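Oxidase/hydroxylase (Streptomyces hygroscopicus subsp. hygroscopicus, PDB 4XCB) probably acts as a 2-oxoglutarate-dependent, metal-binding oxygenase of the double-stranded beta-helix superfamily, and binds hygromycin B together with 2-oxoglutarate and nickel. Local coordinates at residues Thr18-Ile23 with Phe156-Gly161; Glu90-Arg95 with Tyr138-Val143; Leu190-Val195 with Gly210-Leu215. All coordinates share one frame; numbering follows the deposited sequence.

Contact 1 of 3, residues Thr18-Ile23 with Phe156-Gly161; sequences TGFLVI and FCYVQG
The ring of F20 drives its edge into the face of Y158, an edge-to-face pair with centroids 4.7 Å apart and planes inclined at 58°. F20 CE1 stands over the centre of the tyrosine ring, 3.6 Å from Y158 CZ, and F20 CZ follows it toward the Y158 CE1 side. The two side chains cross at about a right angle. Both residues hold CG between the backbone N and the carbonyl carbon (chi1 70° for F20, 65° for Y158), which carries each ring into the gap between the two sheets. F156 completes an aromatic cluster: its ring lies oblique to that of F20 and farther off, with centroids 6.0 Å apart. Away from this tightly packed pair the contact loosens, and one water joins the backbones: it donates to T18 O at 2.8 Å and accepts from G161 N at 2.9 Å, linking the end of helix 9-18 to the turn after strand 156-159. Q160 of the second subunit packs on T18 and Y158. G19, with positive phi, breaks that helix and leads straight into strand 20-23. The cluster is interlayer packing of a double-stranded beta-helix: strand 20-23 edges the six-stranded sheet beside strand 200-204, whose L201 and L203 touch F20 and F156, while strand 156-159 belongs to the facing four-stranded sheet, where V193 of strand 190-193 touches F20 and Y158.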
# COMPACT_ATOMS: atom_id res chain seq x y z
N THR A 18 -13.94 8.67 -3.89
CA THR A 18 -15.26 8.05 -4.03
C THR A 18 -15.33 6.93 -5.06
O THR A 18 -16.28 6.14 -5.07
CB THR A 18 -16.32 9.11 -4.40
OG1 THR A 18 -16.13 9.51 -5.77
CG2 THR A 18 -16.23 10.32 -3.49
N GLY A 19 -14.34 6.87 -5.94
CA GLY A 19 -14.29 5.81 -6.94
C GLY A 19 -15.03 6.14 -8.22
O GLY A 19 -15.10 5.32 -9.11
N PHE A 20 -15.60 7.34 -8.29
CA PHE A 20 -16.26 7.74 -9.52
C PHE A 20 -16.30 9.24 -9.61
O PHE A 20 -15.92 9.94 -8.67
CB PHE A 20 -17.66 7.14 -9.63
CG PHE A 20 -18.65 7.72 -8.67
CD1 PHE A 20 -18.66 7.34 -7.33
CD2 PHE A 20 -19.61 8.61 -9.11
CE1 PHE A 20 -19.59 7.87 -6.46
CE2 PHE A 20 -20.54 9.14 -8.24
CZ PHE A 20 -20.53 8.77 -6.91
N LEU A 21 -16.71 9.74 -10.76
CA LEU A 21 -16.81 11.17 -10.97
C LEU A 21 -17.90 11.43 -11.99
O LEU A 21 -17.90 10.86 -13.08
CB LEU A 21 -15.48 11.77 -11.41
CG LEU A 21 -15.58 13.27 -11.65
CD1 LEU A 21 -15.69 14.03 -10.31
CD2 LEU A 21 -14.42 13.76 -12.51
N VAL A 22 -18.87 12.27 -11.61
CA VAL A 22 -19.90 12.67 -12.54
C VAL A 22 -19.46 13.96 -13.20
O VAL A 22 -19.19 14.96 -12.52
CB VAL A 22 -21.27 12.87 -11.86
CG1 VAL A 22 -22.21 13.60 -12.79
CG2 VAL A 22 -21.85 11.52 -11.45
N ILE A 23 -19.35 13.92 -14.53
CA ILE A 23 -18.95 15.08 -15.30
C ILE A 23 -20.19 15.55 -16.03
O ILE A 23 -20.66 14.88 -16.94
CB ILE A 23 -17.80 14.77 -16.27
CG1 ILE A 23 -16.68 14.02 -15.55
CG2 ILE A 23 -17.28 16.06 -16.88
CD1 ILE A 23 -15.46 13.76 -16.43
N PHE A 156 -28.23 4.87 -10.53
CA PHE A 156 -26.95 4.32 -10.16
C PHE A 156 -26.81 4.38 -8.64
O PHE A 156 -27.21 5.37 -8.02
CB PHE A 156 -25.84 5.11 -10.86
CG PHE A 156 -24.45 4.62 -10.59
CD1 PHE A 156 -23.76 5.06 -9.48
CD2 PHE A 156 -23.83 3.77 -11.48
CE1 PHE A 156 -22.48 4.64 -9.24
CE2 PHE A 156 -22.54 3.34 -11.25
CZ PHE A 156 -21.86 3.77 -10.13
N CYS A 157 -26.29 3.32 -8.05
CA CYS A 157 -25.98 3.35 -6.62
C CYS A 157 -24.67 2.63 -6.36
O CYS A 157 -24.22 1.80 -7.15
CB CYS A 157 -27.11 2.73 -5.79
SG CYS A 157 -27.63 1.07 -6.19
N TYR A 158 -24.06 2.96 -5.23
CA TYR A 158 -22.74 2.44 -4.91
C TYR A 158 -22.56 2.34 -3.40
O TYR A 158 -23.19 3.07 -2.62
CB TYR A 158 -21.65 3.35 -5.49
CG TYR A 158 -21.66 4.71 -4.87
CD1 TYR A 158 -22.60 5.67 -5.26
CD2 TYR A 158 -20.79 5.04 -3.84
CE1 TYR A 158 -22.65 6.91 -4.67
CE2 TYR A 158 -20.82 6.29 -3.24
CZ TYR A 158 -21.76 7.22 -3.67
OH TYR A 158 -21.82 8.46 -3.09
N VAL A 159 -21.69 1.43 -2.99
CA VAL A 159 -21.34 1.33 -1.57
C VAL A 159 -20.16 2.24 -1.29
O VAL A 159 -19.09 2.07 -1.88
CB VAL A 159 -21.05 -0.13 -1.19
CG1 VAL A 159 -20.55 -0.24 0.27
CG2 VAL A 159 -22.29 -0.99 -1.47
N GLN A 160 -20.33 3.20 -0.38
CA GLN A 160 -19.31 4.20 -0.09
C GLN A 160 -17.95 3.57 0.23
O GLN A 160 -17.87 2.67 1.08
CB GLN A 160 -19.77 5.06 1.08
CG GLN A 160 -18.89 6.24 1.34
CD GLN A 160 -19.24 6.95 2.64
OE1 GLN A 160 -18.38 7.57 3.27
NE2 GLN A 160 -20.50 6.88 3.04
N GLY A 161 -16.90 4.03 -0.44
CA GLY A 161 -15.55 3.56 -0.17
C GLY A 161 -15.26 2.11 -0.53
O GLY A 161 -14.19 1.58 -0.19
O HOH W 1 -17.52 5.80 -2.60

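Contact 2 of 3, residues Glu90-Arg95 with Tyr138-Val143; sequences EGYGLR and YVKALV. With HY0 (hygromycin b variant), chain G; AKG (2-oxoglutaric acid), chain F.
E90 OE1 takes hydrogen bonds from Y138 OH at 2.7 Å and from hygromycin O32 at 2.6 Å, while E90 OE2 receives hygromycin O31 at 2.9 Å. The tyrosine hydroxyl reaches OE1 from above the carboxylate, 62° out of its plane. K140, extended beyond CG, brings NZ to Y92 OH at 2.8 Å and to hygromycin O32 at 2.9 Å. Y92 OH donates a hydrogen bond to 2-oxoglutarate O2 at 2.5 Å; NZ and O2 both approach the rim of the Y92 ring, in its plane. A relay of hydrogen bonds thus links antibiotic, lysine, tyrosine and cosubstrate, the hydroxyl both accepting from K140 and donating to 2-oxoglutarate. A phenylalanine in place of Y92 would probably cost the 2-oxoglutarate carboxylate a hydrogen bond and deprive K140 NZ of an acceptor. Farther out, packing takes over: L142 CD1 rests 3.8 Å from 2-oxoglutarate C4, with L94 CD1 also against the cosubstrate. These side chains rise from the large sheet of the double-stranded beta-helix, where strand 220-229 runs between strands 86-96 and 139-144 and helix 72-82 packs against V139 and A141.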
# COMPACT_ATOMS: atom_id res chain seq x y z
N GLU A 90 -14.02 -2.53 -24.16
CA GLU A 90 -15.41 -2.85 -24.50
C GLU A 90 -16.22 -1.59 -24.76
O GLU A 90 -15.86 -0.51 -24.33
CB GLU A 90 -16.08 -3.66 -23.39
CG GLU A 90 -16.00 -3.00 -22.04
CD GLU A 90 -16.74 -3.78 -20.96
OE1 GLU A 90 -16.47 -3.52 -19.77
OE2 GLU A 90 -17.58 -4.64 -21.30
N GLY A 91 -17.33 -1.75 -25.48
CA GLY A 91 -18.26 -0.65 -25.65
C GLY A 91 -19.63 -1.24 -25.89
O GLY A 91 -19.84 -1.95 -26.88
N TYR A 92 -20.56 -0.96 -24.98
CA TYR A 92 -21.89 -1.54 -25.09
C TYR A 92 -22.98 -0.54 -24.71
O TYR A 92 -22.70 0.53 -24.18
CB TYR A 92 -22.00 -2.80 -24.23
CG TYR A 92 -21.80 -2.57 -22.75
CD1 TYR A 92 -20.53 -2.65 -22.19
CD2 TYR A 92 -22.88 -2.32 -21.92
CE1 TYR A 92 -20.34 -2.45 -20.84
CE2 TYR A 92 -22.69 -2.11 -20.57
CZ TYR A 92 -21.42 -2.18 -20.04
OH TYR A 92 -21.25 -1.98 -18.70
N GLY A 93 -24.22 -0.91 -25.00
CA GLY A 93 -25.35 -0.07 -24.65
C GLY A 93 -26.34 -0.86 -23.83
O GLY A 93 -26.40 -2.07 -23.94
N LEU A 94 -27.08 -0.16 -22.98
CA LEU A 94 -28.12 -0.79 -22.16
C LEU A 94 -29.40 0.02 -22.23
O LEU A 94 -29.42 1.22 -21.93
CB LEU A 94 -27.66 -0.91 -20.70
CG LEU A 94 -26.51 -1.87 -20.41
CD1 LEU A 94 -26.06 -1.69 -18.97
CD2 LEU A 94 -26.93 -3.32 -20.68
N ARG A 95 -30.47 -0.66 -22.63
CA ARG A 95 -31.79 -0.06 -22.68
C ARG A 95 -32.70 -0.79 -21.70
O ARG A 95 -32.88 -1.99 -21.82
CB ARG A 95 -32.38 -0.12 -24.09
CG ARG A 95 -33.75 0.52 -24.19
CD ARG A 95 -34.31 0.38 -25.59
NE ARG A 95 -33.44 1.03 -26.57
CZ ARG A 95 -33.50 2.33 -26.85
NH1 ARG A 95 -34.39 3.10 -26.24
NH2 ARG A 95 -32.67 2.86 -27.74
N TYR A 138 -8.88 -0.55 -14.71
CA TYR A 138 -10.11 -0.81 -15.45
C TYR A 138 -11.09 0.27 -15.09
O TYR A 138 -11.58 0.30 -13.96
CB TYR A 138 -10.68 -2.19 -15.14
CG TYR A 138 -11.57 -2.78 -16.22
CD1 TYR A 138 -11.28 -4.01 -16.77
CD2 TYR A 138 -12.66 -2.08 -16.70
CE1 TYR A 138 -12.07 -4.55 -17.76
CE2 TYR A 138 -13.47 -2.61 -17.68
CZ TYR A 138 -13.17 -3.85 -18.21
OH TYR A 138 -13.96 -4.40 -19.21
N VAL A 139 -11.35 1.18 -16.02
CA VAL A 139 -12.33 2.24 -15.79
C VAL A 139 -13.34 2.28 -16.93
O VAL A 139 -13.08 1.84 -18.08
CB VAL A 139 -11.65 3.62 -15.64
CG1 VAL A 139 -10.63 3.58 -14.47
CG2 VAL A 139 -10.97 4.01 -16.91
N LYS A 140 -14.53 2.78 -16.61
CA LYS A 140 -15.60 2.93 -17.56
C LYS A 140 -16.03 4.36 -17.67
O LYS A 140 -16.09 5.08 -16.67
CB LYS A 140 -16.80 2.08 -17.17
CG LYS A 140 -16.68 0.64 -17.51
CD LYS A 140 -18.02 -0.04 -17.33
CE LYS A 140 -17.87 -1.53 -17.48
NZ LYS A 140 -19.08 -2.23 -16.93
N ALA A 141 -16.36 4.77 -18.88
CA ALA A 141 -17.10 6.01 -19.08
C ALA A 141 -18.53 5.64 -19.42
O ALA A 141 -18.79 5.04 -20.47
CB ALA A 141 -16.47 6.86 -20.18
N LEU A 142 -19.44 5.97 -18.53
CA LEU A 142 -20.86 5.78 -18.79
C LEU A 142 -21.43 7.08 -19.33
O LEU A 142 -21.44 8.11 -18.64
CB LEU A 142 -21.61 5.37 -17.51
CG LEU A 142 -21.07 4.21 -16.68
CD1 LEU A 142 -21.89 4.04 -15.42
CD2 LEU A 142 -21.13 2.93 -17.46
N VAL A 143 -21.91 7.03 -20.56
CA VAL A 143 -22.57 8.16 -21.19
C VAL A 143 -24.09 7.97 -21.09
O VAL A 143 -24.68 7.14 -21.80
CB VAL A 143 -22.15 8.31 -22.67
CG1 VAL A 143 -22.82 9.56 -23.26
CG2 VAL A 143 -20.63 8.36 -22.80
C1 HY0 G . -20.52 -12.17 -13.60
C2 HY0 G . -20.93 -13.51 -13.02
C3 HY0 G . -21.58 -14.36 -14.11
C4 HY0 G . -22.80 -13.63 -14.67
C5 HY0 G . -22.45 -12.23 -15.16
C6 HY0 G . -21.71 -11.43 -14.13
N7 HY0 G . -19.77 -14.16 -12.54
O8 HY0 G . -19.95 -11.42 -12.56
N9 HY0 G . -23.32 -14.40 -15.76
C10 HY0 G . -24.12 -15.49 -15.22
O11 HY0 G . -23.65 -11.56 -15.47
C12 HY0 G . -20.76 -7.85 -14.54
C13 HY0 G . -21.52 -9.03 -14.02
O14 HY0 G . -22.92 -8.85 -14.00
C15 HY0 G . -23.26 -7.75 -13.20
C16 HY0 G . -22.89 -6.52 -13.97
C17 HY0 G . -21.32 -6.54 -14.16
O18 HY0 G . -21.25 -10.21 -14.77
C19 HY0 G . -24.76 -7.79 -12.93
O20 HY0 G . -25.03 -8.87 -12.04
O21 HY0 G . -23.52 -6.51 -15.20
O22 HY0 G . -21.00 -5.64 -15.13
C23 HY0 G . -20.23 -6.35 -16.11
C24 HY0 G . -20.52 -5.79 -17.46
C25 HY0 G . -19.49 -6.28 -18.47
C26 HY0 G . -18.08 -6.01 -17.99
C27 HY0 G . -17.91 -6.67 -16.66
O28 HY0 G . -18.87 -6.15 -15.78
O29 HY0 G . -20.59 -7.79 -16.01
O30 HY0 G . -21.80 -6.21 -17.94
O31 HY0 G . -19.75 -5.66 -19.71
O32 HY0 G . -17.81 -4.61 -17.87
C33 HY0 G . -16.51 -6.38 -16.08
C34 HY0 G . -16.16 -7.43 -15.05
O35 HY0 G . -15.82 -8.66 -15.66
N36 HY0 G . -16.55 -5.13 -15.43
C1 AKG F . -22.61 -1.73 -15.72
O1 AKG F . -21.69 -2.49 -15.28
O2 AKG F . -23.02 -1.84 -16.92
C2 AKG F . -23.20 -0.68 -14.82
O5 AKG F . -22.69 -0.53 -13.73
C3 AKG F . -24.41 0.12 -15.28
C4 AKG F . -24.58 1.43 -14.55
C5 AKG F . -25.95 2.02 -14.86
O3 AKG F . -26.24 3.18 -14.45
O4 AKG F . -26.78 1.34 -15.51

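Contact 3 of 3, residues Leu190-Val195 with Gly210-Leu215; sequences LSDVFV and GTRRKL. With AKG (2-oxoglutaric acid), chain F.
R212 grips the carboxylate of D192 side-on, with one nitrogen for each oxygen. R212 NE donates to the syn lone pair of D192 OD1 at 2.7 Å. R212 NH2 meets D192 OD2 at 3.0 Å, also from the syn side but tilted out of the carboxylate plane; its bond is the straighter of the two (164°). The flat groups are not coplanar: guanidinium and carboxylate planes stand 33° apart. The first torsion of the arginine sets CG anti to the carbonyl carbon, beside the backbone N, and so puts R212 CG 3.2 Å from D192 OD1; a bend at chi2 (-69°) then turns NE and the guanidinium toward the acid. D192 comes in across it, CG beside its backbone N. L190 approaches from the opposite direction, with CG anti to the backbone N; its CG lies over one guanidinium face, off to one side, and L190 CD2 is 3.3 Å from R212 NH1. A water that accepts from R212 NH2 at 2.9 Å also donates to L190 O, tying the arginine to the strand backbone. The neighbouring T211 turns the other way: its OG1 donates to R212 O at 2.9 Å, and its CG2 packs 3.5 Å from C5 of 2-oxoglutarate. R212 NH1 has a further partner in V183 O. Strand 156-159 runs between strands 190-193 and 209-211, so the ion pair bridges over it. The paired bonds and the leucine on one face would together restrict rotation of the guanidinium, and the close positive charge is likely to favour an ionised D192.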
# COMPACT_ATOMS: atom_id res chain seq x y z
N LEU A 190 -24.98 2.60 1.34
CA LEU A 190 -25.40 2.59 -0.06
C LEU A 190 -26.00 3.95 -0.44
O LEU A 190 -26.97 4.41 0.18
CB LEU A 190 -26.39 1.48 -0.32
CG LEU A 190 -26.81 1.26 -1.77
CD1 LEU A 190 -25.63 0.80 -2.60
CD2 LEU A 190 -27.94 0.26 -1.82
N SER A 191 -25.43 4.59 -1.45
CA SER A 191 -25.83 5.92 -1.87
C SER A 191 -26.24 5.92 -3.33
O SER A 191 -25.82 5.07 -4.10
CB SER A 191 -24.70 6.92 -1.65
OG SER A 191 -24.40 7.04 -0.27
N ASP A 192 -27.06 6.91 -3.69
CA ASP A 192 -27.57 7.04 -5.05
C ASP A 192 -26.93 8.22 -5.77
O ASP A 192 -26.53 9.21 -5.14
CB ASP A 192 -29.09 7.24 -5.03
CG ASP A 192 -29.82 6.04 -4.48
OD1 ASP A 192 -29.97 5.06 -5.23
OD2 ASP A 192 -30.25 6.08 -3.30
N VAL A 193 -26.87 8.10 -7.09
CA VAL A 193 -26.31 9.14 -7.94
C VAL A 193 -27.30 9.48 -9.04
O VAL A 193 -27.76 8.60 -9.75
CB VAL A 193 -24.99 8.69 -8.61
CG1 VAL A 193 -24.47 9.78 -9.55
CG2 VAL A 193 -23.95 8.35 -7.56
N PHE A 194 -27.62 10.77 -9.17
CA PHE A 194 -28.58 11.19 -10.17
C PHE A 194 -27.87 11.88 -11.32
O PHE A 194 -26.87 12.56 -11.12
CB PHE A 194 -29.63 12.10 -9.52
CG PHE A 194 -30.27 11.47 -8.33
CD1 PHE A 194 -30.87 10.22 -8.44
CD2 PHE A 194 -30.23 12.09 -7.10
CE1 PHE A 194 -31.44 9.62 -7.34
CE2 PHE A 194 -30.81 11.48 -5.99
CZ PHE A 194 -31.41 10.25 -6.11
N VAL A 195 -28.35 11.66 -12.54
CA VAL A 195 -27.67 12.20 -13.71
C VAL A 195 -28.65 12.77 -14.72
O VAL A 195 -29.84 12.44 -14.70
CB VAL A 195 -26.80 11.12 -14.42
CG1 VAL A 195 -25.60 10.74 -13.57
CG2 VAL A 195 -27.64 9.90 -14.76
N GLY A 210 -24.22 -0.63 -8.63
CA GLY A 210 -25.30 -1.24 -9.38
C GLY A 210 -26.33 -0.17 -9.61
O GLY A 210 -26.00 1.01 -9.64
N THR A 211 -27.59 -0.56 -9.77
CA THR A 211 -28.64 0.45 -9.80
C THR A 211 -29.86 -0.01 -9.04
O THR A 211 -30.07 -1.21 -8.84
CB THR A 211 -29.11 0.79 -11.23
OG1 THR A 211 -30.10 -0.15 -11.66
CG2 THR A 211 -27.93 0.79 -12.20
N ARG A 212 -30.67 0.95 -8.64
CA ARG A 212 -31.96 0.66 -8.03
C ARG A 212 -32.89 0.04 -9.05
O ARG A 212 -32.65 0.08 -10.26
CB ARG A 212 -32.59 1.93 -7.48
CG ARG A 212 -31.71 2.69 -6.53
CD ARG A 212 -31.51 1.95 -5.23
NE ARG A 212 -31.03 2.85 -4.19
CZ ARG A 212 -30.83 2.49 -2.93
NH1 ARG A 212 -31.05 1.24 -2.56
NH2 ARG A 212 -30.39 3.38 -2.05
N ARG A 213 -33.97 -0.53 -8.54
CA ARG A 213 -35.00 -1.08 -9.40
C ARG A 213 -35.77 0.06 -10.06
O ARG A 213 -36.16 1.02 -9.39
CB ARG A 213 -35.93 -1.96 -8.57
CG ARG A 213 -36.87 -2.82 -9.36
CD ARG A 213 -37.59 -3.78 -8.43
NE ARG A 213 -36.64 -4.66 -7.76
CZ ARG A 213 -36.20 -5.81 -8.28
NH1 ARG A 213 -36.63 -6.21 -9.47
NH2 ARG A 213 -35.34 -6.55 -7.60
N LYS A 214 -35.96 -0.03 -11.37
CA LYS A 214 -36.67 1.01 -12.11
C LYS A 214 -38.17 0.76 -12.08
O LYS A 214 -38.62 -0.33 -12.39
CB LYS A 214 -36.18 1.07 -13.55
CG LYS A 214 -36.97 2.01 -14.46
CD LYS A 214 -36.26 2.15 -15.81
CE LYS A 214 -37.15 2.81 -16.86
NZ LYS A 214 -37.58 4.19 -16.49
N LEU A 215 -38.93 1.80 -11.71
CA LEU A 215 -40.38 1.70 -11.60
C LEU A 215 -41.09 2.57 -12.63
O LEU A 215 -42.27 2.36 -12.93
CB LEU A 215 -40.83 2.11 -10.20
CG LEU A 215 -40.19 1.32 -9.06
CD1 LEU A 215 -40.77 1.72 -7.71
CD2 LEU A 215 -40.36 -0.17 -9.31
C1 AKG F . -22.61 -1.73 -15.72
O1 AKG F . -21.69 -2.49 -15.28
O2 AKG F . -23.02 -1.84 -16.92
C2 AKG F . -23.20 -0.68 -14.82
O5 AKG F . -22.69 -0.53 -13.73
C3 AKG F . -24.41 0.12 -15.28
C4 AKG F . -24.58 1.43 -14.55
C5 AKG F . -25.95 2.02 -14.86
O3 AKG F . -26.24 3.18 -14.45
O4 AKG F . -26.78 1.34 -15.51
O HOH W 2 -29.51 2.42 0.55

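In the fold
From the N terminus, helix 9-18 runs into strand 20-23, whose partner in contact 1 comes more than 130 residues later and closes the longest of the three loops, joining the edge strand of the large sheet to the small sheet. Contact 2 is nested within it, linking strands 86-96 and 139-144 of the large sheet. Contact 3 follows in series, a short loop confined to the small sheet. Contacts 1 and 3 adjoin: probable hydrogen bonds join C157 N to G210 O and V193 N to F156 O. F156 also packs on L142 of contact 2. Contacts 2 and 3 do not touch each other, but both reach the same 2-oxoglutarate, held between the two sheets.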